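Putative isomerase (PDB 2PPG) is of undetermined function but belongs to the enolase superfamily, with a mandelate racemase/muconate lactonizing type N-terminal domain joined to a TIM-barrel-like domain. Local coordinates at residues 157-162 against 342-347; 185-190 against 239-244; 264-269 against 288-293; 300-305 against 331-336. All coordinates share one frame; numbering follows the deposited sequence.

How the contacts relate
Contact 1 spans the barrel domain: 157-162 lies on its first strand, and the chain travels through helices and strands before 342-347 returns to pair with it, closing the ring. Within that long circuit the other three contacts follow one another in series, none crossing another. Contact 2 shuts the first of these shorter loops, where 239-244 meets 185-190 through side chains in the barrel interior, past strand 213-217. Contact 3 then joins neighbouring strands through 264-269 and 288-293, and contact 4 sets helix 293-310 beside helix 325-336 on the outside. Contacts 1, 2 and 3 share one curled sheet; Met293 and Pro291 tie contact 3 to Phe301 of contact 4, and His343 links contact 4 to contact 1.

Contact 1: residues 157-162 against 342-347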
loop_
_atom_site.group_PDB
_atom_site.type_symbol
_atom_site.label_atom_id
_atom_site.label_comp_id
_atom_site.label_asym_id
_atom_site.label_seq_id
_atom_site.Cartn_x
_atom_site.Cartn_y
_atom_site.Cartn_z
ATOM N N ALA A 157 -38.873 -7.343 2.666
ATOM C CA ALA A 157 -39.040 -7.305 1.218
ATOM C C ALA A 157 -38.453 -8.581 0.607
ATOM O O ALA A 157 -37.415 -9.077 1.054
ATOM C CB ALA A 157 -38.398 -6.052 0.630
ATOM N N ALA A 158 -39.150 -9.136 -0.383
ATOM C CA ALA A 158 -38.710 -10.364 -1.038
ATOM C C ALA A 158 -38.453 -10.055 -2.496
ATOM O O ALA A 158 -39.058 -9.147 -3.049
ATOM C CB ALA A 158 -39.762 -11.428 -0.907
ATOM N N TYR A 159 -37.555 -10.789 -3.132
ATOM C CA TYR A 159 -37.447 -10.654 -4.582
ATOM C C TYR A 159 -37.595 -12.001 -5.241
ATOM O O TYR A 159 -37.151 -13.013 -4.699
ATOM C CB TYR A 159 -36.155 -9.963 -5.012
ATOM C CG TYR A 159 -34.876 -10.752 -4.816
ATOM C CD1 TYR A 159 -34.456 -11.678 -5.770
ATOM C CD2 TYR A 159 -34.060 -10.532 -3.718
ATOM C CE1 TYR A 159 -33.299 -12.377 -5.627
ATOM C CE2 TYR A 159 -32.882 -11.229 -3.566
ATOM C CZ TYR A 159 -32.508 -12.156 -4.526
ATOM O OH TYR A 159 -31.336 -12.872 -4.403
ATOM N N ILE A 160 -38.245 -11.992 -6.395
ATOM C CA ILE A 160 -38.455 -13.171 -7.215
ATOM C C ILE A 160 -37.147 -13.628 -7.828
ATOM O O ILE A 160 -36.472 -12.873 -8.528
ATOM C CB ILE A 160 -39.447 -12.874 -8.351
ATOM C CG1 ILE A 160 -40.816 -12.532 -7.777
ATOM C CG2 ILE A 160 -39.555 -14.069 -9.295
ATOM C CD1 ILE A 160 -41.515 -13.740 -7.203
ATOM N N SER A 161 -36.795 -14.876 -7.551
ATOM C CA SER A 161 -35.555 -15.460 -8.024
ATOM C C SER A 161 -35.888 -16.607 -8.936
ATOM O O SER A 161 -36.769 -17.408 -8.626
ATOM C CB SER A 161 -34.753 -15.998 -6.849
ATOM O OG SER A 161 -33.462 -16.402 -7.266
ATOM N N GLY A 162 -35.186 -16.683 -10.063
ATOM C CA GLY A 162 -35.381 -17.773 -11.012
ATOM C C GLY A 162 -36.667 -17.721 -11.818
ATOM O O GLY A 162 -37.773 -17.581 -11.276
ATOM N N CYS A 342 -33.580 -6.782 2.035
ATOM C CA CYS A 342 -34.274 -7.625 1.092
ATOM C C CYS A 342 -33.891 -9.084 1.351
ATOM O O CYS A 342 -32.928 -9.349 2.041
ATOM C CB CYS A 342 -33.792 -7.243 -0.295
ATOM S SG CYS A 342 -34.931 -7.624 -1.551
ATOM N N HIS A 343 -34.634 -10.023 0.775
ATOM C CA HIS A 343 -34.383 -11.445 0.977
ATOM C C HIS A 343 -34.850 -12.191 -0.258
ATOM O O HIS A 343 -35.968 -11.986 -0.722
ATOM C CB HIS A 343 -35.143 -11.928 2.213
ATOM C CG HIS A 343 -34.716 -13.267 2.725
ATOM N ND1 HIS A 343 -34.955 -14.444 2.041
ATOM C CD2 HIS A 343 -34.103 -13.621 3.881
ATOM C CE1 HIS A 343 -34.491 -15.460 2.748
ATOM N NE2 HIS A 343 -33.967 -14.989 3.868
ATOM N N GLU A 344 -33.991 -13.049 -0.799
ATOM C CA GLU A 344 -34.348 -13.882 -1.951
ATOM C C GLU A 344 -35.604 -14.719 -1.685
ATOM O O GLU A 344 -35.813 -15.215 -0.576
ATOM C CB GLU A 344 -33.181 -14.802 -2.323
ATOM C CG GLU A 344 -33.369 -15.545 -3.629
ATOM C CD GLU A 344 -32.180 -16.415 -4.024
ATOM O OE1 GLU A 344 -31.360 -16.772 -3.151
ATOM O OE2 GLU A 344 -32.065 -16.754 -5.220
ATOM N N PHE A 345 -36.432 -14.873 -2.712
ATOM C CA PHE A 345 -37.635 -15.701 -2.621
ATOM C C PHE A 345 -37.776 -16.612 -3.840
ATOM O O PHE A 345 -38.082 -16.160 -4.960
ATOM C CB PHE A 345 -38.868 -14.816 -2.438
ATOM C CG PHE A 345 -40.185 -15.525 -2.636
ATOM C CD1 PHE A 345 -40.543 -16.621 -1.851
ATOM C CD2 PHE A 345 -41.096 -15.061 -3.575
ATOM C CE1 PHE A 345 -41.774 -17.241 -2.022
ATOM C CE2 PHE A 345 -42.330 -15.686 -3.742
ATOM C CZ PHE A 345 -42.663 -16.773 -2.971
ATOM N N GLN A 346 -37.528 -17.896 -3.597
ATOM C CA GLN A 346 -37.719 -18.954 -4.571
ATOM C C GLN A 346 -39.183 -19.372 -4.572
ATOM O O GLN A 346 -39.567 -20.314 -3.885
ATOM C CB GLN A 346 -36.860 -20.165 -4.201
ATOM C CG GLN A 346 -35.364 -19.884 -4.043
ATOM C CD GLN A 346 -34.581 -20.131 -5.320
ATOM O OE1 GLN A 346 -35.102 -20.707 -6.268
ATOM N NE2 GLN A 346 -33.325 -19.690 -5.350
ATOM N N HIS A 347 -39.993 -18.665 -5.345
ATOM C CA HIS A 347 -41.410 -18.982 -5.509
ATOM C C HIS A 347 -41.655 -20.450 -5.880
ATOM O O HIS A 347 -42.503 -21.117 -5.291
ATOM C CB HIS A 347 -42.009 -18.061 -6.572
ATOM C CG HIS A 347 -41.263 -18.088 -7.863
ATOM N ND1 HIS A 347 -41.695 -18.806 -8.954
ATOM C CD2 HIS A 347 -40.083 -17.528 -8.223
ATOM C CE1 HIS A 347 -40.826 -18.672 -9.939
ATOM N NE2 HIS A 347 -39.839 -17.900 -9.523
#
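The seam of the barrel is closed where Ala158, Tyr159 and Ile160 run parallel to His343, Glu344 and Phe345. Backbone bonds zip the strands together: Tyr159 N gives to His343 O at 3.1 Å, Phe345 N to Tyr159 O at 2.8 Å, and Ser161 N to Phe345 O. On the inner face the Tyr159 ring lies over the backbone of Glu344, whose CA sits 3.7 Å from the ring centroid and 23° off its normal, a CH-pi contact; Cys342 SG meets the same ring at its edge, 3.7 Å from CD2. CG of Tyr159 lies between the backbone N and the carbonyl carbon (chi1 70°), which brings the ring over its neighbour, while its OH has Lys187 as outside partner. The extended chain of Glu344 carries its carboxylate past the phenol to Ser161: OG gives a short 2.5 Å bond to the anti lone pair of OE2. That same oxygen is shared with Lys187, and OE1 takes Ala319 N, so the buried carboxylate is held at both oxygens. On the outer face Ile160 CD1 lies beside Phe345 CD2 at 3.9 Å. Beyond the strand ends, His347 NE2 donates to Gly162 O at 2.7 Å, with the acceptor in the imidazole plane. Such parallel pairing of first and last strands is typical of the closed TIM-type barrel of the enolase superfamily.

Contact 2: residues 185-190 against 239-244; sequences SFKFAS and LWFAEA
Lys187 NZ is gripped from several sides, and Glu243 supplies one grip: OE1 lies 2.8 Å from NZ in a salt bridge, met on its syn side and 23° out of the carboxylate plane. Tyr159 OH and Glu344 OE2 add a hydrogen bond and a second salt bridge, so the ammonium group is tied to three strands of the TIM-type barrel. Strands 185-189 and 241-243 are not neighbours in this barrel; 213-217 runs between them, and it is their inward side chains that meet across the interior. Lys187 leaves the backbone extended, with CG opposite the backbone N (chi1 -168°), and bends at chi3 (81°), crossing the Glu243 side chain at about a right angle. On the way its CD passes Phe241 CE1 at 4.1 Å. Glu243 OE1 also accepts from Gln290 NE2, whereas OE2 lies close to the carboxylate oxygens of Asp217 and Glu269. This gathering of carboxylates at the C-terminal ends of successive strands is consistent with the acidic cluster by which enolase-superfamily barrels commonly hold a divalent metal. Towards the start of the strands, Trp240 reaches across to Ser185: CZ3 of the indole comes 3.7 Å from Ser185 CB, and OG lies over one face of the ring while bonding to Arg213. Phe241 CD2 stands 3.5 Å above the indole plane, over its centre, and Phe186 O meets the indole at its edge, 3.8 Å from CE3.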
loop_
_atom_site.group_PDB
_atom_site.type_symbol
_atom_site.label_atom_id
_atom_site.label_comp_id
_atom_site.label_asym_id
_atom_site.label_seq_id
_atom_site.Cartn_x
_atom_site.Cartn_y
_atom_site.Cartn_z
ATOM N N SER A 185 -39.033 -6.798 -7.462
ATOM C CA SER A 185 -37.595 -7.062 -7.522
ATOM C C SER A 185 -37.409 -8.446 -8.111
ATOM O O SER A 185 -38.179 -9.362 -7.805
ATOM C CB SER A 185 -36.954 -6.988 -6.140
ATOM O OG SER A 185 -36.916 -5.666 -5.661
ATOM N N PHE A 186 -36.406 -8.594 -8.969
ATOM C CA PHE A 186 -36.251 -9.816 -9.751
ATOM C C PHE A 186 -34.789 -10.186 -9.902
ATOM O O PHE A 186 -33.919 -9.317 -9.891
ATOM C CB PHE A 186 -36.925 -9.641 -11.130
ATOM C CG PHE A 186 -38.392 -9.316 -11.028
ATOM C CD1 PHE A 186 -39.342 -10.326 -11.046
ATOM C CD2 PHE A 186 -38.815 -8.008 -10.832
ATOM C CE1 PHE A 186 -40.693 -10.027 -10.885
ATOM C CE2 PHE A 186 -40.152 -7.705 -10.672
ATOM C CZ PHE A 186 -41.093 -8.714 -10.693
ATOM N N LYS A 187 -34.522 -11.481 -10.013
ATOM C CA LYS A 187 -33.196 -11.961 -10.376
ATOM C C LYS A 187 -33.328 -13.130 -11.346
ATOM O O LYS A 187 -34.071 -14.070 -11.095
ATOM C CB LYS A 187 -32.421 -12.409 -9.135
ATOM C CG LYS A 187 -30.943 -12.649 -9.388
ATOM C CD LYS A 187 -30.237 -13.087 -8.136
ATOM C CE LYS A 187 -30.441 -14.562 -7.872
ATOM N NZ LYS A 187 -30.102 -14.867 -6.463
ATOM N N PHE A 188 -32.611 -13.073 -12.454
ATOM C CA PHE A 188 -32.534 -14.213 -13.364
ATOM C C PHE A 188 -31.146 -14.828 -13.325
ATOM O O PHE A 188 -30.155 -14.132 -13.112
ATOM C CB PHE A 188 -32.860 -13.784 -14.792
ATOM C CG PHE A 188 -31.835 -12.873 -15.406
ATOM C CD1 PHE A 188 -30.830 -13.380 -16.229
ATOM C CD2 PHE A 188 -31.881 -11.519 -15.192
ATOM C CE1 PHE A 188 -29.893 -12.550 -16.813
ATOM C CE2 PHE A 188 -30.944 -10.686 -15.775
ATOM C CZ PHE A 188 -29.953 -11.205 -16.585
ATOM N N ALA A 189 -31.080 -16.137 -13.541
ATOM C CA ALA A 189 -29.792 -16.848 -13.625
ATOM C C ALA A 189 -29.244 -16.776 -15.040
ATOM O O ALA A 189 -29.975 -17.004 -15.997
ATOM C CB ALA A 189 -29.947 -18.308 -13.192
ATOM N N SER A 190 -27.957 -16.462 -15.170
ATOM C CA SER A 190 -27.304 -16.423 -16.489
ATOM C C SER A 190 -27.113 -17.783 -17.202
ATOM O O SER A 190 -27.062 -17.806 -18.428
ATOM C CB SER A 190 -25.992 -15.635 -16.446
ATOM O OG SER A 190 -24.986 -16.346 -15.760
ATOM N N LEU A 239 -29.151 -2.181 -13.997
ATOM C CA LEU A 239 -28.787 -3.390 -13.248
ATOM C C LEU A 239 -28.727 -3.140 -11.739
ATOM O O LEU A 239 -27.958 -2.306 -11.267
ATOM C CB LEU A 239 -27.472 -3.997 -13.787
ATOM C CG LEU A 239 -26.978 -5.372 -13.304
ATOM C CD1 LEU A 239 -27.963 -6.526 -13.523
ATOM C CD2 LEU A 239 -25.637 -5.694 -13.937
ATOM N N TRP A 240 -29.570 -3.863 -11.006
ATOM C CA TRP A 240 -29.656 -3.808 -9.547
ATOM C C TRP A 240 -28.385 -4.360 -8.903
ATOM O O TRP A 240 -27.681 -3.638 -8.199
ATOM C CB TRP A 240 -30.881 -4.605 -9.097
ATOM C CG TRP A 240 -31.133 -4.645 -7.622
ATOM C CD1 TRP A 240 -30.705 -3.743 -6.673
ATOM C CD2 TRP A 240 -31.913 -5.620 -6.924
ATOM N NE1 TRP A 240 -31.141 -4.123 -5.431
ATOM C CE2 TRP A 240 -31.895 -5.266 -5.555
ATOM C CE3 TRP A 240 -32.615 -6.767 -7.319
ATOM C CZ2 TRP A 240 -32.558 -6.021 -4.580
ATOM C CZ3 TRP A 240 -33.271 -7.513 -6.348
ATOM C CH2 TRP A 240 -33.238 -7.137 -4.997
ATOM N N PHE A 241 -28.078 -5.631 -9.143
ATOM C CA PHE A 241 -26.797 -6.162 -8.681
ATOM C C PHE A 241 -26.243 -7.349 -9.467
ATOM O O PHE A 241 -26.988 -8.113 -10.075
ATOM C CB PHE A 241 -26.820 -6.456 -7.181
ATOM C CG PHE A 241 -27.752 -7.576 -6.768
ATOM C CD1 PHE A 241 -27.392 -8.913 -6.942
ATOM C CD2 PHE A 241 -28.959 -7.293 -6.130
ATOM C CE1 PHE A 241 -28.244 -9.947 -6.527
ATOM C CE2 PHE A 241 -29.811 -8.319 -5.702
ATOM C CZ PHE A 241 -29.456 -9.641 -5.897
ATOM N N ALA A 242 -24.918 -7.472 -9.466
ATOM C CA ALA A 242 -24.234 -8.620 -10.047
ATOM C C ALA A 242 -23.888 -9.608 -8.942
ATOM O O ALA A 242 -23.205 -9.263 -7.991
ATOM C CB ALA A 242 -22.986 -8.171 -10.746
ATOM N N GLU A 243 -24.375 -10.834 -9.064
ATOM C CA GLU A 243 -24.099 -11.883 -8.082
ATOM C C GLU A 243 -23.104 -12.895 -8.650
ATOM O O GLU A 243 -23.144 -13.212 -9.842
ATOM C CB GLU A 243 -25.410 -12.575 -7.679
ATOM C CG GLU A 243 -25.252 -13.958 -7.041
ATOM C CD GLU A 243 -26.555 -14.523 -6.509
ATOM O OE1 GLU A 243 -27.518 -13.746 -6.351
ATOM O OE2 GLU A 243 -26.618 -15.745 -6.243
ATOM N N ALA A 244 -22.218 -13.394 -7.789
ATOM C CA ALA A 244 -21.205 -14.390 -8.161
ATOM C C ALA A 244 -20.586 -14.184 -9.553
ATOM O O ALA A 244 -20.694 -15.067 -10.390
ATOM C CB ALA A 244 -21.791 -15.780 -8.055
#

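Contact 3: residues 264-269 against 288-293; sequences AIAVGE and IVQPEM
Gln290 reaches back past Val267 O to lay its amide end against Ala266. Its CB lies 3.8 Å from Val267 O, and CG remains beside that same oxygen. With CG anti to the carbonyl carbon (chi1 -64°) and the chain extended beyond it, CD arrives 3.5 Å from Ala266 CB. At the tip, OE1 rests 3.4 Å from this methyl, while NE2, a little farther from it, donates to Glu243 OE1, beyond strand 264-267. The flat amide end thus rests on the Ala266 methyl, and its NH2 is held by a carboxylate. The frame beneath is a parallel beta-alpha-beta unit of the TIM-type barrel: strand 264-267, helix 274-282 and strand 288-289. Ile288 N bonds to Ile265 O, Val267 N to Ile288 O with a nearly straight N-H angle of 163°, and Gln290 N to Val267 O at 2.7 Å. The last of these fixes the start of the Gln290 side chain next to the oxygen that its CB and CG touch. Past the strand end, Gly268 has a backbone shape (phi 140°) that would jam a CB against the preceding carbonyl oxygen and into Gln290 N, so its approach to Gln290, 4.5 Å from CA to CA, suits glycine. On the same face as the amide, Ala266 CB packs on Ile288 CB at 3.8 Å, and CD1 of that isoleucine continues to Ala264 CB. Ala264 also touches Ser225 of a second subunit. At the far end Glu292 CB meets Glu269 O at 3.6 Å, while its carboxylate turns away: OE2 caps the following helix at Gly294 N, and OE1 bonds to His318.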
loop_
_atom_site.group_PDB
_atom_site.type_symbol
_atom_site.label_atom_id
_atom_site.label_comp_id
_atom_site.label_asym_id
_atom_site.label_seq_id
_atom_site.Cartn_x
_atom_site.Cartn_y
_atom_site.Cartn_z
ATOM N N ALA A 264 -23.441 -2.625 -7.947
ATOM C CA ALA A 264 -23.209 -3.284 -6.684
ATOM C C ALA A 264 -22.873 -4.768 -6.912
ATOM O O ALA A 264 -23.506 -5.429 -7.724
ATOM C CB ALA A 264 -24.426 -3.132 -5.832
ATOM N N ILE A 265 -21.864 -5.273 -6.211
ATOM C CA ILE A 265 -21.418 -6.648 -6.403
ATOM C C ILE A 265 -21.829 -7.487 -5.216
ATOM O O ILE A 265 -21.538 -7.123 -4.077
ATOM C CB ILE A 265 -19.878 -6.752 -6.572
ATOM C CG1 ILE A 265 -19.410 -6.003 -7.824
ATOM C CG2 ILE A 265 -19.436 -8.202 -6.623
ATOM C CD1 ILE A 265 -20.184 -6.324 -9.045
ATOM N N ALA A 266 -22.495 -8.608 -5.486
ATOM C CA ALA A 266 -23.077 -9.430 -4.425
ATOM C C ALA A 266 -22.468 -10.808 -4.396
ATOM O O ALA A 266 -22.383 -11.471 -5.439
ATOM C CB ALA A 266 -24.578 -9.536 -4.605
ATOM N N VAL A 267 -22.047 -11.236 -3.202
ATOM C CA VAL A 267 -21.462 -12.563 -3.011
ATOM C C VAL A 267 -21.813 -13.067 -1.632
ATOM O O VAL A 267 -22.314 -12.300 -0.814
ATOM C CB VAL A 267 -19.916 -12.552 -3.168
ATOM C CG1 VAL A 267 -19.529 -12.182 -4.595
ATOM C CG2 VAL A 267 -19.249 -11.600 -2.156
ATOM N N GLY A 268 -21.565 -14.349 -1.366
ATOM C CA GLY A 268 -21.646 -14.852 0.007
ATOM C C GLY A 268 -22.268 -16.219 0.253
ATOM O O GLY A 268 -22.011 -16.851 1.287
ATOM N N GLU A 269 -23.078 -16.689 -0.688
ATOM C CA GLU A 269 -23.884 -17.884 -0.472
ATOM C C GLU A 269 -23.099 -19.169 -0.166
ATOM O O GLU A 269 -23.600 -20.042 0.523
ATOM C CB GLU A 269 -24.847 -18.094 -1.650
ATOM C CG GLU A 269 -24.194 -18.606 -2.920
ATOM C CD GLU A 269 -25.150 -18.623 -4.079
ATOM O OE1 GLU A 269 -25.307 -17.568 -4.741
ATOM O OE2 GLU A 269 -25.745 -19.695 -4.333
ATOM N N ILE A 288 -22.772 -6.070 -1.310
ATOM C CA ILE A 288 -23.837 -6.872 -0.697
ATOM C C ILE A 288 -23.359 -8.269 -0.283
ATOM O O ILE A 288 -22.688 -8.932 -1.070
ATOM C CB ILE A 288 -24.998 -7.060 -1.691
ATOM C CG1 ILE A 288 -25.516 -5.701 -2.184
ATOM C CG2 ILE A 288 -26.122 -7.868 -1.055
ATOM C CD1 ILE A 288 -26.425 -5.774 -3.410
ATOM N N VAL A 289 -23.700 -8.716 0.929
ATOM C CA VAL A 289 -23.458 -10.127 1.326
ATOM C C VAL A 289 -24.710 -10.958 1.210
ATOM O O VAL A 289 -25.776 -10.524 1.632
ATOM C CB VAL A 289 -23.014 -10.347 2.802
ATOM C CG1 VAL A 289 -21.602 -10.772 2.872
ATOM C CG2 VAL A 289 -23.310 -9.156 3.666
ATOM N N GLN A 290 -24.568 -12.180 0.704
ATOM C CA GLN A 290 -25.716 -13.061 0.528
ATOM C C GLN A 290 -25.587 -14.350 1.308
ATOM O O GLN A 290 -25.378 -15.407 0.721
ATOM C CB GLN A 290 -25.936 -13.347 -0.956
ATOM C CG GLN A 290 -26.297 -12.086 -1.719
ATOM C CD GLN A 290 -26.283 -12.300 -3.208
ATOM O OE1 GLN A 290 -25.277 -12.745 -3.770
ATOM N NE2 GLN A 290 -27.401 -11.982 -3.865
ATOM N N PRO A 291 -25.716 -14.279 2.638
ATOM C CA PRO A 291 -25.541 -15.504 3.405
ATOM C C PRO A 291 -26.674 -16.497 3.155
ATOM O O PRO A 291 -27.825 -16.102 2.976
ATOM C CB PRO A 291 -25.568 -15.017 4.857
ATOM C CG PRO A 291 -26.387 -13.795 4.819
ATOM C CD PRO A 291 -26.032 -13.137 3.505
ATOM N N GLU A 292 -26.321 -17.772 3.115
ATOM C CA GLU A 292 -27.290 -18.834 3.000
ATOM C C GLU A 292 -27.338 -19.551 4.343
ATOM O O GLU A 292 -26.386 -20.244 4.755
ATOM C CB GLU A 292 -26.933 -19.779 1.846
ATOM C CG GLU A 292 -27.802 -21.015 1.715
ATOM C CD GLU A 292 -29.274 -20.743 1.956
ATOM O OE1 GLU A 292 -29.937 -20.109 1.104
ATOM O OE2 GLU A 292 -29.774 -21.182 3.011
HETATM N N MSE A 293 -28.458 -19.351 5.022
HETATM C CA MSE A 293 -28.658 -19.856 6.365
HETATM C C MSE A 293 -28.428 -21.376 6.483
HETATM O O MSE A 293 -27.861 -21.857 7.458
HETATM C CB MSE A 293 -30.065 -19.464 6.821
HETATM C CG MSE A 293 -30.464 -20.049 8.144
HETATM SE SE MSE A 293 -29.306 -19.441 9.573
HETATM C CE MSE A 293 -30.159 -17.729 9.966
#

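Contact 4: residues 300-305 against 331-336; sequences QFMRIG and LQASAA
Met302, Ala333 and Phe301 carry this meeting of two helices. Met302, present as selenomethionine, starts out along the flank of its own helix, and its chain curls at chi2 and chi3 (-64° and -67°) to bring the tip across. SE settles 3.7 Å from Ala333 CB and lies almost as near to Ala333 O, while CE continues one turn along the opposing helix to Ala336 CB at 4.1 Å. Ala333 is the shared partner: its methyl points into the notch formed by the selenium and the Phe301 ring, touching CD2 at 3.5 Å and CE2 at 3.6 Å. The small side chain lets the two larger ones close on it, although the segment axes remain 10.4 Å apart. Phe301 carries its ring onward to Ser334, whose OG bonds instead to Ser330 O in its own helix. The closest approaches involve carbon and selenium; no polar bond joins the segments. Met293 and Pro291 pack on the same phenylalanine ring. The two helical segments run in roughly the same direction, their axes 30° apart, with strand 314-315 between them in sequence. Consecutive outer helices packed side by side around the strands in this way are typical of a beta/alpha barrel.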
loop_
_atom_site.group_PDB
_atom_site.type_symbol
_atom_site.label_atom_id
_atom_site.label_comp_id
_atom_site.label_asym_id
_atom_site.label_seq_id
_atom_site.Cartn_x
_atom_site.Cartn_y
_atom_site.Cartn_z
ATOM N N GLN A 300 -23.411 -18.225 12.903
ATOM C CA GLN A 300 -22.445 -17.768 11.934
ATOM C C GLN A 300 -23.100 -16.668 11.103
ATOM O O GLN A 300 -22.488 -15.638 10.815
ATOM C CB GLN A 300 -22.037 -18.951 11.082
ATOM C CG GLN A 300 -20.617 -18.962 10.652
ATOM C CD GLN A 300 -19.625 -18.903 11.794
ATOM O OE1 GLN A 300 -19.467 -19.858 12.562
ATOM N NE2 GLN A 300 -18.921 -17.790 11.888
ATOM N N PHE A 301 -24.366 -16.891 10.764
ATOM C CA PHE A 301 -25.188 -15.955 10.011
ATOM C C PHE A 301 -25.188 -14.584 10.686
ATOM O O PHE A 301 -25.027 -13.560 10.022
ATOM C CB PHE A 301 -26.619 -16.521 9.925
ATOM C CG PHE A 301 -27.510 -15.851 8.903
ATOM C CD1 PHE A 301 -27.659 -16.391 7.637
ATOM C CD2 PHE A 301 -28.264 -14.723 9.239
ATOM C CE1 PHE A 301 -28.518 -15.784 6.694
ATOM C CE2 PHE A 301 -29.123 -14.112 8.304
ATOM C CZ PHE A 301 -29.246 -14.641 7.034
HETATM N N MSE A 302 -25.357 -14.569 12.003
HETATM C CA MSE A 302 -25.384 -13.309 12.747
HETATM C C MSE A 302 -23.999 -12.667 12.835
HETATM O O MSE A 302 -23.877 -11.438 12.810
HETATM C CB MSE A 302 -25.983 -13.500 14.147
HETATM C CG MSE A 302 -27.464 -13.875 14.143
HETATM SE SE MSE A 302 -28.647 -12.480 13.391
HETATM C CE MSE A 302 -28.406 -11.129 14.791
ATOM N N ARG A 303 -22.957 -13.495 12.916
ATOM C CA ARG A 303 -21.580 -12.976 12.874
ATOM C C ARG A 303 -21.304 -12.260 11.542
ATOM O O ARG A 303 -20.673 -11.212 11.519
ATOM C CB ARG A 303 -20.534 -14.067 13.189
ATOM C CG ARG A 303 -20.543 -14.493 14.680
ATOM C CD ARG A 303 -19.677 -15.743 15.026
ATOM N NE ARG A 303 -19.901 -16.148 16.423
ATOM C CZ ARG A 303 -19.301 -17.158 17.063
ATOM N NH1 ARG A 303 -18.407 -17.922 16.455
ATOM N NH2 ARG A 303 -19.598 -17.409 18.335
ATOM N N ILE A 304 -21.814 -12.813 10.451
ATOM C CA ILE A 304 -21.645 -12.222 9.133
ATOM C C ILE A 304 -22.463 -10.946 8.988
ATOM O O ILE A 304 -21.972 -9.948 8.467
ATOM C CB ILE A 304 -22.018 -13.222 8.036
ATOM C CG1 ILE A 304 -20.959 -14.318 7.979
ATOM C CG2 ILE A 304 -22.176 -12.519 6.683
ATOM C CD1 ILE A 304 -21.013 -15.177 6.749
ATOM N N GLY A 305 -23.699 -10.978 9.474
ATOM C CA GLY A 305 -24.538 -9.782 9.534
ATOM C C GLY A 305 -23.922 -8.664 10.356
ATOM O O GLY A 305 -23.909 -7.516 9.932
ATOM N N LEU A 331 -35.310 -15.938 8.086
ATOM C CA LEU A 331 -36.254 -14.854 8.347
ATOM C C LEU A 331 -36.163 -14.299 9.761
ATOM O O LEU A 331 -36.243 -13.093 9.958
ATOM C CB LEU A 331 -37.673 -15.332 8.071
ATOM C CG LEU A 331 -37.935 -15.686 6.611
ATOM C CD1 LEU A 331 -39.410 -15.972 6.459
ATOM C CD2 LEU A 331 -37.476 -14.551 5.675
ATOM N N GLN A 332 -35.991 -15.182 10.740
ATOM C CA GLN A 332 -35.778 -14.758 12.119
ATOM C C GLN A 332 -34.518 -13.905 12.265
ATOM O O GLN A 332 -34.535 -12.862 12.934
ATOM C CB GLN A 332 -35.687 -15.972 13.056
ATOM C CG GLN A 332 -37.019 -16.657 13.347
ATOM C CD GLN A 332 -37.977 -15.806 14.183
ATOM O OE1 GLN A 332 -37.560 -14.885 14.900
ATOM N NE2 GLN A 332 -39.269 -16.122 14.100
ATOM N N ALA A 333 -33.423 -14.354 11.651
ATOM C CA ALA A 333 -32.159 -13.649 11.790
ATOM C C ALA A 333 -32.209 -12.346 11.012
ATOM O O ALA A 333 -31.781 -11.305 11.518
ATOM C CB ALA A 333 -31.024 -14.497 11.346
ATOM N N SER A 334 -32.768 -12.395 9.803
ATOM C CA SER A 334 -32.983 -11.172 9.031
ATOM C C SER A 334 -33.798 -10.184 9.849
ATOM O O SER A 334 -33.577 -8.982 9.760
ATOM C CB SER A 334 -33.668 -11.445 7.688
ATOM O OG SER A 334 -32.873 -12.264 6.848
ATOM N N ALA A 335 -34.718 -10.684 10.671
ATOM C CA ALA A 335 -35.570 -9.792 11.471
ATOM C C ALA A 335 -34.782 -9.015 12.533
ATOM O O ALA A 335 -35.204 -7.945 12.965
ATOM C CB ALA A 335 -36.734 -10.570 12.113
ATOM N N ALA A 336 -33.633 -9.557 12.934
ATOM C CA ALA A 336 -32.828 -8.993 14.022
ATOM C C ALA A 336 -31.626 -8.182 13.534
ATOM O O ALA A 336 -30.878 -7.638 14.335
ATOM C CB ALA A 336 -32.360 -10.109 14.933
#